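Local coordinates for uncharacterized protein DUF1470 (Jannaschia sp. CCS1, PDB 3H0N), which is of unknown function but carries a zinc-binding treble-clef finger beside a helical domain and may act as a stress-linked transcription regulator, at residues 19-30 / 150-158; 55-66 / 121-129. All coordinates share one frame; numbering follows the deposited sequence. Where two conformers were deposited one is given.

Interaction 1. Residues 19-30 / 150-158. With NA (sodium ion), chain D; ZN (zinc ion), chain B.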
loop_
_atom_site.group_PDB
_atom_site.type_symbol
_atom_site.label_atom_id
_atom_site.label_comp_id
_atom_site.label_asym_id
_atom_site.label_seq_id
_atom_site.Cartn_x
_atom_site.Cartn_y
_atom_site.Cartn_z
ATOM N N VAL A 19 -1.108 -10.668 -18.218
ATOM C CA VAL A 19 -1.950 -11.862 -18.400
ATOM C C VAL A 19 -2.655 -11.792 -19.740
ATOM O O VAL A 19 -2.746 -12.797 -20.460
ATOM C CB VAL A 19 -2.928 -11.979 -17.223
ATOM C CG1 VAL A 19 -4.118 -12.925 -17.552
ATOM C CG2 VAL A 19 -2.148 -12.397 -15.952
ATOM N N ASN A 20 -3.166 -10.612 -20.127
ATOM C CA ASN A 20 -3.954 -10.511 -21.347
ATOM C C ASN A 20 -3.096 -10.645 -22.594
ATOM O O ASN A 20 -3.555 -11.141 -23.616
ATOM C CB ASN A 20 -4.799 -9.254 -21.328
ATOM C CG ASN A 20 -6.032 -9.416 -20.453
ATOM O OD1 ASN A 20 -6.495 -10.535 -20.243
ATOM N ND2 ASN A 20 -6.551 -8.311 -19.938
ATOM N N ILE A 21 -1.820 -10.273 -22.521
ATOM C CA ILE A 21 -0.895 -10.512 -23.613
ATOM C C ILE A 21 -0.546 -12.001 -23.710
ATOM O O ILE A 21 -0.668 -12.622 -24.777
ATOM C CB ILE A 21 0.424 -9.722 -23.415
ATOM C CG1 ILE A 21 0.145 -8.242 -23.555
ATOM C CG2 ILE A 21 1.476 -10.189 -24.457
ATOM C CD1 ILE A 21 1.259 -7.343 -22.937
ATOM N N ALA A 22 -0.105 -12.585 -22.618
ATOM C CA ALA A 22 0.630 -13.826 -22.685
ATOM C C ALA A 22 -0.221 -15.067 -22.541
ATOM O O ALA A 22 0.188 -16.153 -22.983
ATOM C CB ALA A 22 1.774 -13.845 -21.653
ATOM N N THR A 23 -1.390 -14.966 -21.899
ATOM C CA THR A 23 -2.153 -16.181 -21.566
ATOM C C THR A 23 -2.904 -16.663 -22.796
ATOM O O THR A 23 -3.684 -15.913 -23.366
ATOM C CB THR A 23 -3.155 -15.912 -20.473
ATOM O OG1 THR A 23 -2.448 -15.410 -19.333
ATOM C CG2 THR A 23 -3.856 -17.193 -20.076
ATOM N N PRO A 24 -2.691 -17.909 -23.252
ATOM C CA PRO A 24 -3.467 -18.411 -24.391
ATOM C C PRO A 24 -4.944 -18.483 -24.067
ATOM O O PRO A 24 -5.313 -18.607 -22.909
ATOM C CB PRO A 24 -2.913 -19.821 -24.590
ATOM C CG PRO A 24 -1.605 -19.850 -23.902
ATOM C CD PRO A 24 -1.721 -18.903 -22.757
ATOM N N GLY A 25 -5.806 -18.361 -25.066
ATOM C CA GLY A 25 -7.232 -18.485 -24.846
ATOM C C GLY A 25 -7.916 -17.885 -26.051
ATOM O O GLY A 25 -7.688 -18.284 -27.180
ATOM N N SER A 26 -8.734 -16.888 -25.788
ATOM C CA SER A 26 -9.342 -16.101 -26.866
ATOM C C SER A 26 -9.358 -14.635 -26.442
ATOM O O SER A 26 -9.383 -14.314 -25.248
ATOM C CB SER A 26 -10.748 -16.607 -27.226
ATOM O OG SER A 26 -11.647 -16.536 -26.152
ATOM N N ARG A 27 -9.380 -13.765 -27.447
ATOM C CA ARG A 27 -9.337 -12.326 -27.245
ATOM C C ARG A 27 -10.243 -11.637 -28.247
ATOM O O ARG A 27 -10.080 -11.782 -29.448
ATOM C CB ARG A 27 -7.905 -11.833 -27.380
ATOM C CG ARG A 27 -7.795 -10.313 -27.316
ATOM C CD ARG A 27 -6.351 -9.876 -27.477
ATOM N NE ARG A 27 -6.177 -8.413 -27.473
ATOM C CZ ARG A 27 -6.388 -7.614 -28.508
ATOM N NH1 ARG A 27 -6.806 -8.065 -29.687
ATOM N NH2 ARG A 27 -6.160 -6.309 -28.350
ATOM N N ARG A 28 -11.280 -10.965 -27.755
ATOM C CA ARG A 28 -12.132 -10.145 -28.618
ATOM C C ARG A 28 -12.723 -10.920 -29.777
ATOM O O ARG A 28 -12.868 -10.386 -30.865
ATOM C CB ARG A 28 -11.335 -8.916 -29.072
ATOM C CG ARG A 28 -10.906 -8.023 -27.891
ATOM C CD ARG A 28 -10.147 -6.814 -28.361
ATOM N NE ARG A 28 -9.664 -6.036 -27.244
ATOM C CZ ARG A 28 -9.126 -4.822 -27.352
ATOM N NH1 ARG A 28 -9.047 -4.234 -28.549
ATOM N NH2 ARG A 28 -8.702 -4.200 -26.263
ATOM N N GLY A 29 -13.102 -12.166 -29.524
ATOM C CA GLY A 29 -13.818 -13.001 -30.473
ATOM C C GLY A 29 -12.978 -13.951 -31.303
ATOM O O GLY A 29 -13.532 -14.727 -32.083
ATOM N N THR A 30 -11.666 -13.906 -31.117
ATOM C CA THR A 30 -10.682 -14.649 -31.913
ATOM C C THR A 30 -9.775 -15.491 -31.002
ATOM O O THR A 30 -9.339 -15.016 -29.964
ATOM C CB THR A 30 -9.782 -13.600 -32.701
ATOM O OG1 THR A 30 -10.657 -12.781 -33.493
ATOM C CG2 THR A 30 -8.742 -14.316 -33.630
ATOM N N ALA A 150 -17.921 -11.818 -23.266
ATOM C CA ALA A 150 -18.175 -11.892 -24.692
ATOM C C ALA A 150 -17.833 -13.282 -25.225
ATOM O O ALA A 150 -17.017 -14.003 -24.653
ATOM C CB ALA A 150 -17.361 -10.802 -25.456
ATOM N N HIS A 151 -18.450 -13.624 -26.339
ATOM C CA HIS A 151 -18.155 -14.877 -27.025
ATOM C C HIS A 151 -16.723 -14.912 -27.495
ATOM O O HIS A 151 -16.191 -13.954 -28.121
ATOM C CB HIS A 151 -19.120 -15.031 -28.204
ATOM C CG HIS A 151 -18.867 -16.234 -29.080
ATOM N ND1 HIS A 151 -19.170 -17.511 -28.666
ATOM C CD2 HIS A 151 -18.377 -16.345 -30.341
ATOM C CE1 HIS A 151 -18.887 -18.353 -29.652
ATOM N NE2 HIS A 151 -18.409 -17.679 -30.675
ATOM N N ARG A 152 -16.055 -16.042 -27.236
ATOM C CA ARG A 152 -14.647 -16.197 -27.585
ATOM C C ARG A 152 -13.804 -14.999 -27.128
ATOM O O ARG A 152 -12.982 -14.423 -27.867
ATOM C CB ARG A 152 -14.450 -16.518 -29.068
ATOM C CG ARG A 152 -14.887 -17.888 -29.416
ATOM C CD ARG A 152 -14.584 -18.225 -30.851
ATOM N NE ARG A 152 -15.018 -19.578 -31.117
ATOM C CZ ARG A 152 -14.838 -20.227 -32.250
ATOM N NH1 ARG A 152 -14.234 -19.643 -33.266
ATOM N NH2 ARG A 152 -15.256 -21.474 -32.332
ATOM N N CYS A 153 -14.012 -14.650 -25.862
ATOM C CA CYS A 153 -13.052 -13.795 -25.172
ATOM C C CYS A 153 -12.923 -14.252 -23.752
ATOM O O CYS A 153 -13.927 -14.232 -23.030
ATOM C CB CYS A 153 -13.470 -12.354 -25.208
ATOM S SG CYS A 153 -12.164 -11.247 -24.580
ATOM N N ASP A 154 -11.735 -14.674 -23.344
ATOM C CA ASP A 154 -11.484 -14.946 -21.918
ATOM C C ASP A 154 -10.422 -14.064 -21.302
ATOM O O ASP A 154 -9.773 -14.423 -20.311
ATOM C CB ASP A 154 -11.227 -16.423 -21.668
ATOM C CG ASP A 154 -9.910 -16.901 -22.192
ATOM O OD1 ASP A 154 -9.232 -16.225 -22.960
ATOM O OD2 ASP A 154 -9.544 -18.028 -21.798
ATOM N N ARG A 155 -10.310 -12.873 -21.840
ATOM C CA ARG A 155 -9.437 -11.885 -21.240
ATOM C C ARG A 155 -9.987 -11.463 -19.881
ATOM O O ARG A 155 -11.189 -11.484 -19.620
ATOM C CB ARG A 155 -9.262 -10.677 -22.147
ATOM C CG ARG A 155 -8.668 -10.948 -23.503
ATOM C CD ARG A 155 -7.328 -11.633 -23.488
ATOM N NE ARG A 155 -7.436 -13.072 -23.440
ATOM C CZ ARG A 155 -6.394 -13.900 -23.287
ATOM N NH1 ARG A 155 -5.152 -13.456 -23.191
ATOM N NH2 ARG A 155 -6.582 -15.222 -23.266
ATOM N N VAL A 156 -9.059 -11.070 -19.025
ATOM C CA VAL A 156 -9.377 -10.661 -17.652
ATOM C C VAL A 156 -9.526 -9.143 -17.567
ATOM O O VAL A 156 -9.016 -8.381 -18.388
ATOM C CB VAL A 156 -8.320 -11.147 -16.628
ATOM C CG1 VAL A 156 -8.204 -12.671 -16.656
ATOM C CG2 VAL A 156 -6.979 -10.481 -16.797
ATOM N N TYR A 157 -10.232 -8.717 -16.520
ATOM C CA TYR A 157 -10.379 -7.291 -16.273
ATOM C C TYR A 157 -10.610 -7.057 -14.802
ATOM O O TYR A 157 -10.990 -7.955 -14.053
ATOM C CB TYR A 157 -11.509 -6.682 -17.146
ATOM C CG TYR A 157 -12.880 -7.172 -16.823
ATOM C CD1 TYR A 157 -13.347 -8.377 -17.379
ATOM C CD2 TYR A 157 -13.740 -6.490 -15.970
ATOM C CE1 TYR A 157 -14.600 -8.846 -17.078
ATOM C CE2 TYR A 157 -15.006 -6.947 -15.699
ATOM C CZ TYR A 157 -15.417 -8.158 -16.215
ATOM O OH TYR A 157 -16.680 -8.644 -15.932
ATOM N N PHE A 158 -10.328 -5.824 -14.387
ATOM C CA PHE A 158 -10.661 -5.358 -13.048
ATOM C C PHE A 158 -11.670 -4.233 -13.231
ATOM O O PHE A 158 -11.410 -3.239 -13.898
ATOM C CB PHE A 158 -9.433 -4.859 -12.289
ATOM C CG PHE A 158 -9.735 -4.404 -10.899
ATOM C CD1 PHE A 158 -10.114 -3.103 -10.682
ATOM C CD2 PHE A 158 -9.698 -5.258 -9.821
ATOM C CE1 PHE A 158 -10.460 -2.655 -9.389
ATOM C CE2 PHE A 158 -9.986 -4.827 -8.547
ATOM C CZ PHE A 158 -10.380 -3.510 -8.344
HETATM NA NA NA D . -16.072 -14.934 -22.648
HETATM ZN ZN ZN B . -13.397 -9.338 -24.058
HETATM O O HOH W 1 -7.187 -18.228 -20.825
HETATM O O HOH W 2 -13.431 -16.912 -33.862
HETATM O O HOH W 3 -15.454 -16.820 -23.978
HETATM O O HOH W 4 -14.934 -16.923 -21.119
HETATM O O HOH W 5 -18.156 -15.863 -22.182
#
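Two bends in Arg155, at chi2 -56° and chi3 87°, bring the edge of its guanidinium to the carbonyls at the end of helix 10-22, where NH1 donates to Asn20 O at 2.8 Å. NH1 and NH2 together also grip the single oxygen Thr23 O, which lies near the guanidinium plane. These carbonyls come from the last turn of the helix and the first residue beyond it, and an arginine suits them because it offers several N-H groups to backbone oxygens while its positive charge probably complements the negative helix end. Its NE donates to Ser26 O, which takes the backbone N of Asp154 from the opposite face. Asp154 OD1 completes the set: Arg155 NH2 forms a salt bridge with it at 2.8 Å, and Ser26 N reaches it from the other side of the carboxylate plane in a nearly straight bond (176°).

Asn20 uses both ends of its amide on the backbone of Val156. OD1 accepts from Val156 N at 2.9 Å on an in-plane lone pair, and ND2 donates to Val156 O at 2.9 Å. At the type I' turn from Arg27 to Thr30, Arg28 N points at Cys153 SG, 3.3 Å away, a bond likely to temper the charge of this zinc ligand, which lies 2.3 Å from the zinc. Cys153 O and Ala150 O bind a sodium ion. Gly29 has backbone angles that call for glycine, and its N donates to Arg152 O.

The contact thus fastens helix 10-22 and strand 25-27 to the treble-clef zinc finger, whose zinc is bound by Cys153 with Cys148, Cys169 and Cys173. Val156 packs against Leu16 of helix 10-22, and Arg28 lies along helix 171-180.

Interaction 2. Residues 55-66 / 121-129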
loop_
_atom_site.group_PDB
_atom_site.type_symbol
_atom_site.label_atom_id
_atom_site.label_comp_id
_atom_site.label_asym_id
_atom_site.label_seq_id
_atom_site.Cartn_x
_atom_site.Cartn_y
_atom_site.Cartn_z
ATOM N N LEU A 55 15.793 -4.256 -20.586
ATOM C CA LEU A 55 15.111 -5.423 -21.120
ATOM C C LEU A 55 15.964 -6.144 -22.178
ATOM O O LEU A 55 16.582 -5.532 -23.036
ATOM C CB LEU A 55 13.789 -4.984 -21.779
ATOM C CG LEU A 55 12.583 -4.968 -20.865
ATOM C CD1 LEU A 55 11.368 -4.239 -21.571
ATOM C CD2 LEU A 55 12.200 -6.382 -20.441
ATOM N N GLY A 56 15.914 -7.470 -22.145
ATOM C CA GLY A 56 16.499 -8.321 -23.159
ATOM C C GLY A 56 15.604 -9.520 -23.436
ATOM O O GLY A 56 14.676 -9.786 -22.690
ATOM N N ASP A 57 15.955 -10.268 -24.489
ATOM C CA ASP A 57 15.158 -11.446 -24.871
ATOM C C ASP A 57 15.165 -12.482 -23.761
ATOM O O ASP A 57 14.237 -13.295 -23.657
ATOM C CB ASP A 57 15.625 -12.081 -26.172
ATOM C CG ASP A 57 15.227 -11.281 -27.407
ATOM O OD1 ASP A 57 14.444 -10.325 -27.324
ATOM O OD2 ASP A 57 15.699 -11.649 -28.501
ATOM N N ASP A 58 16.177 -12.469 -22.903
ATOM C CA ASP A 58 16.226 -13.402 -21.760
ATOM C C ASP A 58 15.090 -13.199 -20.750
ATOM O O ASP A 58 14.762 -14.107 -19.987
ATOM C CB ASP A 58 17.564 -13.324 -21.043
ATOM C CG ASP A 58 17.935 -11.898 -20.606
ATOM O OD1 ASP A 58 18.004 -10.997 -21.477
ATOM O OD2 ASP A 58 18.225 -11.733 -19.409
ATOM N N HIS A 59 14.437 -12.040 -20.780
ATOM C CA HIS A 59 13.340 -11.772 -19.872
ATOM C C HIS A 59 12.022 -12.328 -20.336
ATOM O O HIS A 59 11.064 -12.431 -19.539
ATOM C CB HIS A 59 13.194 -10.262 -19.657
ATOM C CG HIS A 59 14.393 -9.683 -18.999
ATOM N ND1 HIS A 59 15.120 -8.634 -19.532
ATOM C CD2 HIS A 59 15.042 -10.073 -17.887
ATOM C CE1 HIS A 59 16.155 -8.394 -18.739
ATOM N NE2 HIS A 59 16.137 -9.258 -17.736
ATOM N N VAL A 60 11.910 -12.702 -21.608
ATOM C CA VAL A 60 10.628 -13.158 -22.134
ATOM C C VAL A 60 10.140 -14.400 -21.359
ATOM O O VAL A 60 8.993 -14.409 -20.890
ATOM C CB VAL A 60 10.738 -13.466 -23.628
ATOM C CG1 VAL A 60 9.497 -14.259 -24.121
ATOM C CG2 VAL A 60 10.934 -12.153 -24.415
ATOM N N GLU A 61 11.007 -15.405 -21.156
ATOM C CA GLU A 61 10.596 -16.642 -20.454
ATOM C C GLU A 61 10.117 -16.332 -19.046
ATOM O O GLU A 61 9.090 -16.875 -18.590
ATOM C CB GLU A 61 11.716 -17.674 -20.423
ATOM C CG GLU A 61 11.315 -18.978 -19.732
ATOM C CD GLU A 61 12.423 -20.042 -19.791
ATOM O OE1 GLU A 61 12.648 -20.588 -20.885
ATOM O OE2 GLU A 61 13.064 -20.315 -18.743
ATOM N N GLY A 62 10.792 -15.414 -18.361
ATOM C CA GLY A 62 10.395 -15.052 -17.025
ATOM C C GLY A 62 9.031 -14.381 -16.979
ATOM O O GLY A 62 8.217 -14.636 -16.072
ATOM N N PHE A 63 8.761 -13.483 -17.936
ATOM C CA PHE A 63 7.458 -12.847 -17.991
ATOM C C PHE A 63 6.334 -13.815 -18.405
ATOM O O PHE A 63 5.221 -13.669 -17.918
ATOM C CB PHE A 63 7.509 -11.585 -18.862
ATOM C CG PHE A 63 8.008 -10.398 -18.133
ATOM C CD1 PHE A 63 7.152 -9.643 -17.355
ATOM C CD2 PHE A 63 9.329 -10.049 -18.174
ATOM C CE1 PHE A 63 7.632 -8.523 -16.650
ATOM C CE2 PHE A 63 9.790 -8.939 -17.480
ATOM C CZ PHE A 63 8.916 -8.199 -16.723
ATOM N N VAL A 64 6.635 -14.760 -19.283
ATOM C CA VAL A 64 5.629 -15.796 -19.615
ATOM C C VAL A 64 5.270 -16.606 -18.368
ATOM O O VAL A 64 4.086 -16.875 -18.115
ATOM C CB VAL A 64 6.123 -16.674 -20.797
ATOM C CG1 VAL A 64 5.223 -17.951 -20.958
ATOM C CG2 VAL A 64 6.112 -15.836 -22.068
ATOM N N GLU A 65 6.275 -16.987 -17.574
ATOM C CA GLU A 65 6.014 -17.713 -16.344
ATOM C C GLU A 65 5.255 -16.875 -15.326
ATOM O O GLU A 65 4.309 -17.351 -14.678
ATOM C CB GLU A 65 7.301 -18.233 -15.742
ATOM C CG GLU A 65 7.150 -18.991 -14.416
ATOM C CD GLU A 65 6.245 -20.253 -14.419
ATOM O OE1 GLU A 65 5.745 -20.712 -15.480
ATOM O OE2 GLU A 65 6.052 -20.800 -13.302
ATOM N N LEU A 66 5.643 -15.609 -15.198
ATOM C CA LEU A 66 4.917 -14.689 -14.303
ATOM C C LEU A 66 3.449 -14.599 -14.722
ATOM O O LEU A 66 2.552 -14.667 -13.887
ATOM C CB LEU A 66 5.580 -13.308 -14.288
ATOM C CG LEU A 66 4.885 -12.272 -13.428
ATOM C CD1 LEU A 66 4.737 -12.712 -11.957
ATOM C CD2 LEU A 66 5.650 -10.939 -13.529
ATOM N N LEU A 121 15.272 -7.785 -12.632
ATOM C CA LEU A 121 14.138 -7.265 -13.403
ATOM C C LEU A 121 12.861 -8.115 -13.299
ATOM O O LEU A 121 11.798 -7.598 -13.007
ATOM C CB LEU A 121 14.561 -7.049 -14.877
ATOM C CG LEU A 121 13.593 -6.242 -15.763
ATOM C CD1 LEU A 121 14.325 -5.491 -16.881
ATOM C CD2 LEU A 121 12.534 -7.150 -16.351
ATOM N N VAL A 122 12.957 -9.415 -13.563
ATOM C CA VAL A 122 11.804 -10.295 -13.395
ATOM C C VAL A 122 11.401 -10.448 -11.915
ATOM O O VAL A 122 10.206 -10.353 -11.592
ATOM C CB VAL A 122 11.987 -11.639 -14.128
ATOM C CG1 VAL A 122 10.862 -12.628 -13.759
ATOM C CG2 VAL A 122 12.011 -11.417 -15.622
ATOM N N PRO A 123 12.359 -10.608 -10.995
ATOM C CA PRO A 123 11.957 -10.575 -9.577
ATOM C C PRO A 123 11.278 -9.285 -9.139
ATOM O O PRO A 123 10.320 -9.330 -8.377
ATOM C CB PRO A 123 13.282 -10.798 -8.852
ATOM C CG PRO A 123 14.045 -11.670 -9.783
ATOM C CD PRO A 123 13.749 -11.100 -11.151
HETATM N N MSE A 124 11.754 -8.142 -9.630
HETATM C CA MSE A 124 11.132 -6.856 -9.304
HETATM C C MSE A 124 9.670 -6.823 -9.745
HETATM O O MSE A 124 8.780 -6.452 -8.968
HETATM C CB MSE A 124 11.879 -5.668 -9.948
HETATM C CG MSE A 124 11.065 -4.380 -10.066
HETATM SE SE MSE A 124 12.081 -3.108 -11.168
HETATM C CE MSE A 124 10.801 -1.700 -11.407
ATOM N N TRP A 125 9.437 -7.169 -11.008
ATOM C CA TRP A 125 8.067 -7.120 -11.555
ATOM C C TRP A 125 7.176 -8.178 -10.928
ATOM O O TRP A 125 5.998 -7.909 -10.725
ATOM C CB TRP A 125 8.089 -7.134 -13.089
ATOM C CG TRP A 125 8.458 -5.777 -13.602
ATOM C CD1 TRP A 125 9.651 -5.381 -14.071
ATOM C CD2 TRP A 125 7.630 -4.616 -13.526
ATOM N NE1 TRP A 125 9.619 -4.016 -14.352
ATOM C CE2 TRP A 125 8.386 -3.529 -14.011
ATOM C CE3 TRP A 125 6.318 -4.397 -13.110
ATOM C CZ2 TRP A 125 7.868 -2.225 -14.072
ATOM C CZ3 TRP A 125 5.819 -3.104 -13.172
ATOM C CH2 TRP A 125 6.579 -2.051 -13.640
ATOM N N THR A 126 7.732 -9.314 -10.529
ATOM C CA THR A 126 6.987 -10.305 -9.780
ATOM C C THR A 126 6.512 -9.728 -8.464
ATOM O O THR A 126 5.331 -9.868 -8.109
ATOM C CB THR A 126 7.810 -11.578 -9.556
ATOM O OG1 THR A 126 8.175 -12.120 -10.829
ATOM C CG2 THR A 126 6.980 -12.611 -8.799
ATOM N N ALA A 127 7.387 -9.057 -7.720
ATOM C CA ALA A 127 6.999 -8.444 -6.458
ATOM C C ALA A 127 5.985 -7.344 -6.629
ATOM O O ALA A 127 5.041 -7.229 -5.820
ATOM C CB ALA A 127 8.272 -7.894 -5.739
ATOM N N ILE A 128 6.171 -6.501 -7.639
ATOM C CA ILE A 128 5.257 -5.391 -7.883
ATOM C C ILE A 128 3.866 -5.922 -8.194
ATOM O O ILE A 128 2.845 -5.449 -7.656
ATOM C CB ILE A 128 5.756 -4.516 -9.030
ATOM C CG1 ILE A 128 7.033 -3.746 -8.596
ATOM C CG2 ILE A 128 4.713 -3.464 -9.450
ATOM C CD1 ILE A 128 7.760 -3.053 -9.752
ATOM N N CYS A 129 3.824 -6.885 -9.087
ATOM C CA CYS A 129 2.536 -7.450 -9.505
ATOM C C CYS A 129 1.855 -8.176 -8.366
ATOM O O CYS A 129 0.651 -8.001 -8.143
ATOM C CB CYS A 129 2.711 -8.376 -10.702
ATOM S SG CYS A 129 3.111 -7.498 -12.244
#
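Leu121, in one of its two conformers, lays CD2 over the centre of the His59 imidazole, 4.2 Å from the ring centroid. Its CG is anti to the backbone N (chi1 -168°), which carries the branched end across to helix 58-66, where CD2 also meets the edge of the Phe63 ring at CE2, 3.5 Å away. Gly56 N donates to His59 ND1 at 3.0 Å and holds the imidazole in place, so histidine serves both as acceptor and as flat apolar surface. Replacing the imidazole by an alanine's methyl is likely to leave Gly56 N without its acceptor and Leu121 without the face it covers.

Val122 slips CG2 alongside Phe63 and rests CG1 on Gly62, where even a CB would clash with CG2. Phe63 then leans on CB of Trp125. Leu66 holds CG anti to the backbone N (chi1 178°), which carries CD1 to within 3.7 Å of Thr126 OG1.

The segments 58-66 and 121-129 run nearly parallel, 22° apart with axes 9.9 Å from each other. Methyls and ring carbons make the joint, so its hold comes from shape and burial; Thr126 OG1 bonds to Val122 O, and Trp125 NE1 to Ser51.

How the interactions relate
Helix 10-22 is shared by the two contacts. Its C-terminal end is held by the zinc finger in interaction 1, while in interaction 2 Leu66 packs on its Leu18 and Trp125 on its Thr10 and Val14. Helix 58-78 also serves both, since Val19 touches it at Leu70, one turn past 55-66. The centres are 21 Å apart and the nearest atoms about 5 Å, without touching. Chemically they differ: interaction 1 is a polar seam beside zinc and sodium ions, interaction 2 an apolar helix pair, with a nickel ion about 6 Å from the side chain of Trp125. Along the chain, 55-66 / 121-129 is nested inside the loop closed by 19-30 / 150-158.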